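Local coordinates for protein transcriptional regulator, LacI family (Corynebacterium glutamicum, PDB 3H5T) that activates transcription of the inositol phosphate synthase gene ino1 in response to inositol and regulates other genes by binding a palindromic promoter motif, at residues H189-I197 with D268-L279. Residues are numbered along the deposited sequence; the frame is centred on the assembly and turned at random.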
loop_
_atom_site.group_PDB
_atom_site.type_symbol
_atom_site.label_atom_id
_atom_site.label_comp_id
_atom_site.label_asym_id
_atom_site.label_seq_id
_atom_site.Cartn_x
_atom_site.Cartn_y
_atom_site.Cartn_z
ATOM N N HIS A 189 -10.552 -4.757 -26.622
ATOM C CA HIS A 189 -9.376 -5.621 -26.517
ATOM C C HIS A 189 -9.787 -7.036 -26.107
ATOM O O HIS A 189 -10.630 -7.214 -25.229
ATOM C CB HIS A 189 -8.389 -5.045 -25.499
ATOM C CG HIS A 189 -7.692 -3.801 -25.960
ATOM N ND1 HIS A 189 -6.478 -3.827 -26.614
ATOM C CD2 HIS A 189 -8.034 -2.496 -25.858
ATOM C CE1 HIS A 189 -6.101 -2.593 -26.891
ATOM N NE2 HIS A 189 -7.028 -1.764 -26.443
ATOM N N ARG A 190 -9.200 -8.040 -26.751
ATOM C CA ARG A 190 -9.511 -9.434 -26.437
ATOM C C ARG A 190 -8.226 -10.241 -26.243
ATOM O O ARG A 190 -8.229 -11.289 -25.606
ATOM C CB ARG A 190 -10.366 -10.066 -27.549
ATOM C CG ARG A 190 -11.753 -9.442 -27.731
ATOM C CD ARG A 190 -12.655 -9.668 -26.521
ATOM N NE ARG A 190 -13.976 -9.056 -26.680
ATOM C CZ ARG A 190 -14.197 -7.745 -26.766
ATOM N NH1 ARG A 190 -13.181 -6.891 -26.708
ATOM N NH2 ARG A 190 -15.435 -7.284 -26.913
ATOM N N LYS A 191 -7.131 -9.759 -26.815
ATOM C CA LYS A 191 -5.850 -10.429 -26.653
ATOM C C LYS A 191 -5.162 -9.706 -25.503
ATOM O O LYS A 191 -4.274 -8.876 -25.699
ATOM C CB LYS A 191 -5.021 -10.336 -27.939
ATOM C CG LYS A 191 -5.624 -11.122 -29.101
ATOM C CD LYS A 191 -4.562 -11.557 -30.101
ATOM C CE LYS A 191 -5.136 -12.544 -31.104
ATOM N NZ LYS A 191 -4.088 -13.101 -32.009
ATOM N N ILE A 192 -5.599 -10.036 -24.292
ATOM C CA ILE A 192 -5.094 -9.410 -23.082
ATOM C C ILE A 192 -4.152 -10.296 -22.274
ATOM O O ILE A 192 -4.348 -11.501 -22.170
ATOM C CB ILE A 192 -6.273 -8.990 -22.178
ATOM C CG1 ILE A 192 -7.280 -8.180 -22.999
ATOM C CG2 ILE A 192 -5.768 -8.158 -20.997
ATOM C CD1 ILE A 192 -8.613 -7.973 -22.319
ATOM N N GLY A 193 -3.119 -9.672 -21.717
ATOM C CA GLY A 193 -2.162 -10.373 -20.887
ATOM C C GLY A 193 -2.288 -9.787 -19.490
ATOM O O GLY A 193 -2.772 -8.665 -19.339
ATOM N N ILE A 194 -1.870 -10.535 -18.472
ATOM C CA ILE A 194 -1.945 -10.067 -17.090
ATOM C C ILE A 194 -0.582 -10.180 -16.415
ATOM O O ILE A 194 0.157 -11.123 -16.674
ATOM C CB ILE A 194 -2.969 -10.888 -16.278
ATOM C CG1 ILE A 194 -4.377 -10.674 -16.847
ATOM C CG2 ILE A 194 -2.923 -10.485 -14.818
ATOM C CD1 ILE A 194 -5.465 -11.500 -16.172
ATOM N N LEU A 195 -0.249 -9.209 -15.566
ATOM C CA LEU A 195 1.018 -9.215 -14.834
ATOM C C LEU A 195 0.733 -9.119 -13.339
ATOM O O LEU A 195 -0.141 -8.359 -12.918
ATOM C CB LEU A 195 1.906 -8.038 -15.259
ATOM C CG LEU A 195 2.514 -8.129 -16.658
ATOM C CD1 LEU A 195 3.339 -6.890 -16.962
ATOM C CD2 LEU A 195 3.375 -9.366 -16.740
ATOM N N SER A 196 1.476 -9.880 -12.541
ATOM C CA SER A 196 1.290 -9.889 -11.092
ATOM C C SER A 196 2.586 -9.958 -10.325
ATOM O O SER A 196 3.638 -10.301 -10.879
ATOM C CB SER A 196 0.452 -11.099 -10.669
ATOM O OG SER A 196 -0.917 -10.909 -10.969
ATOM N N ILE A 197 2.508 -9.635 -9.039
ATOM C CA ILE A 197 3.674 -9.752 -8.176
ATOM C C ILE A 197 3.480 -11.055 -7.384
ATOM O O ILE A 197 2.569 -11.823 -7.693
ATOM C CB ILE A 197 3.856 -8.505 -7.256
ATOM C CG1 ILE A 197 2.559 -8.135 -6.539
ATOM C CG2 ILE A 197 4.329 -7.323 -8.095
ATOM C CD1 ILE A 197 2.758 -7.050 -5.512
ATOM N N ASP A 268 1.421 -10.573 -30.015
ATOM C CA ASP A 268 0.094 -10.278 -30.529
ATOM C C ASP A 268 -0.815 -9.542 -29.536
ATOM O O ASP A 268 -1.861 -9.021 -29.923
ATOM C CB ASP A 268 -0.569 -11.582 -30.966
ATOM C CG ASP A 268 -0.489 -12.659 -29.899
ATOM O OD1 ASP A 268 0.642 -13.052 -29.529
ATOM O OD2 ASP A 268 -1.555 -13.110 -29.424
ATOM N N LEU A 269 -0.420 -9.496 -28.262
ATOM C CA LEU A 269 -1.228 -8.828 -27.240
ATOM C C LEU A 269 -1.454 -7.349 -27.543
ATOM O O LEU A 269 -0.540 -6.633 -27.967
ATOM C CB LEU A 269 -0.585 -8.971 -25.851
ATOM C CG LEU A 269 -0.530 -10.355 -25.185
ATOM C CD1 LEU A 269 0.236 -10.252 -23.881
ATOM C CD2 LEU A 269 -1.935 -10.885 -24.933
ATOM N N THR A 270 -2.682 -6.895 -27.315
ATOM C CA THR A 270 -3.037 -5.506 -27.563
ATOM C C THR A 270 -3.157 -4.715 -26.261
ATOM O O THR A 270 -3.132 -3.480 -26.273
ATOM C CB THR A 270 -4.376 -5.406 -28.330
ATOM O OG1 THR A 270 -5.435 -5.932 -27.522
ATOM C CG2 THR A 270 -4.301 -6.195 -29.635
ATOM N N ALA A 271 -3.285 -5.428 -25.143
ATOM C CA ALA A 271 -3.414 -4.785 -23.839
ATOM C C ALA A 271 -2.827 -5.629 -22.718
ATOM O O ALA A 271 -2.777 -6.856 -22.818
ATOM C CB ALA A 271 -4.878 -4.492 -23.543
ATOM N N VAL A 272 -2.389 -4.962 -21.651
ATOM C CA VAL A 272 -1.818 -5.644 -20.495
ATOM C C VAL A 272 -2.396 -5.071 -19.207
ATOM O O VAL A 272 -2.231 -3.882 -18.923
ATOM C CB VAL A 272 -0.276 -5.491 -20.448
ATOM C CG1 VAL A 272 0.258 -5.929 -19.084
ATOM C CG2 VAL A 272 0.364 -6.320 -21.553
ATOM N N LEU A 273 -3.082 -5.911 -18.434
ATOM C CA LEU A 273 -3.655 -5.476 -17.162
ATOM C C LEU A 273 -2.718 -5.870 -16.026
ATOM O O LEU A 273 -2.404 -7.044 -15.853
ATOM C CB LEU A 273 -5.036 -6.109 -16.933
ATOM C CG LEU A 273 -5.695 -5.779 -15.587
ATOM C CD1 LEU A 273 -7.198 -5.784 -15.725
ATOM C CD2 LEU A 273 -5.240 -6.766 -14.524
ATOM N N CYS A 274 -2.276 -4.879 -15.260
ATOM C CA CYS A 274 -1.378 -5.100 -14.136
ATOM C C CYS A 274 -2.113 -5.092 -12.806
ATOM O O CYS A 274 -3.079 -4.361 -12.615
ATOM C CB CYS A 274 -0.300 -4.021 -14.100
ATOM S SG CYS A 274 0.733 -3.993 -15.538
ATOM N N THR A 275 -1.614 -5.894 -11.881
ATOM C CA THR A 275 -2.177 -6.016 -10.552
ATOM C C THR A 275 -1.696 -4.879 -9.645
ATOM O O THR A 275 -2.301 -4.601 -8.598
ATOM C CB THR A 275 -1.769 -7.368 -9.948
ATOM O OG1 THR A 275 -2.543 -8.409 -10.559
ATOM C CG2 THR A 275 -1.982 -7.383 -8.458
ATOM N N VAL A 276 -0.617 -4.219 -10.058
ATOM C CA VAL A 276 -0.050 -3.129 -9.273
ATOM C C VAL A 276 0.633 -2.091 -10.183
ATOM O O VAL A 276 1.282 -2.468 -11.157
ATOM C CB VAL A 276 0.953 -3.719 -8.235
ATOM C CG1 VAL A 276 2.363 -3.196 -8.473
ATOM C CG2 VAL A 276 0.479 -3.410 -6.842
ATOM N N ASP A 277 0.478 -0.799 -9.876
ATOM C CA ASP A 277 1.076 0.269 -10.693
ATOM C C ASP A 277 2.539 0.020 -11.055
ATOM O O ASP A 277 2.959 0.298 -12.182
ATOM C CB ASP A 277 1.001 1.630 -9.988
ATOM C CG ASP A 277 -0.379 2.257 -10.044
ATOM O OD1 ASP A 277 -1.268 1.727 -10.746
ATOM O OD2 ASP A 277 -0.566 3.300 -9.379
ATOM N N ALA A 278 3.311 -0.483 -10.097
ATOM C CA ALA A 278 4.727 -0.751 -10.322
ATOM C C ALA A 278 4.923 -1.559 -11.592
ATOM O O ALA A 278 5.803 -1.256 -12.399
ATOM C CB ALA A 278 5.318 -1.500 -9.139
ATOM N N LEU A 279 4.097 -2.589 -11.758
ATOM C CA LEU A 279 4.171 -3.455 -12.929
ATOM C C LEU A 279 3.873 -2.684 -14.209
ATOM O O LEU A 279 4.490 -2.929 -15.250
ATOM C CB LEU A 279 3.196 -4.625 -12.793
ATOM C CG LEU A 279 3.569 -5.753 -11.833
ATOM C CD1 LEU A 279 2.397 -6.703 -11.723
ATOM C CD2 LEU A 279 4.801 -6.494 -12.331
#
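Two neighbouring parallel strands, 192-197 and 271-274, meet inside the sheet of one α/β lobe of the ligand-binding region, where 192-197 runs between 244-247 and 271-274, and they illustrate how a parallel pair is sewn together by alternating bonds. Lys191 O receives Thr270 N at 3.0 Å; Gly193 then uses both its polar atoms, giving its N to Ala271 O and taking Leu273 N on its O at 2.9 Å. Leu195 repeats the pattern, its N bonded to Leu273 O and its O to Thr275 N, which carries the register just past the second strand. Gly193 has no side chain, and Leu269 CD1 lies over its CA at 3.8 Å.

The two faces are filled differently. On one, Leu195 CD1 reaches Val272 CG1 at 3.9 Å and also Cys274 SG, while Leu279, from the first turn of helix 277-289, sets CD1 against Leu195 CB; helix 252-265 covers this side through Leu262 and Leu263. On the other, Ile192, Ala271 and Leu273 pack against Leu184 of helix 178-186.

Side chains finish both ends. His189 ND1 and Thr270 OG1 share a nearly straight hydrogen bond (2.5 Å) at the ring's edge, Ala271 CB sits over one ring face in a CH-pi contact, and NE2 has a weak hydrogen bond to Ala358 O. Thr270 OG1 stands between its own N and carbonyl carbon (chi1 64°), which turns it to the histidine. Lys191, extended beyond CG, brings NZ within 3.6 Å of Asp268 OD2, a long salt bridge. At the far end Ser196 OG and Thr275 OG1 are hydrogen-bonded at 3.0 Å beside helix 221-235. Adjacent parallel strands with helices on both faces, the second leading through a short turn, with Val276 at the N-cap, into a helix, are typical of the Rossmann-like lobes of periplasmic-binding-protein and LacI-family folds.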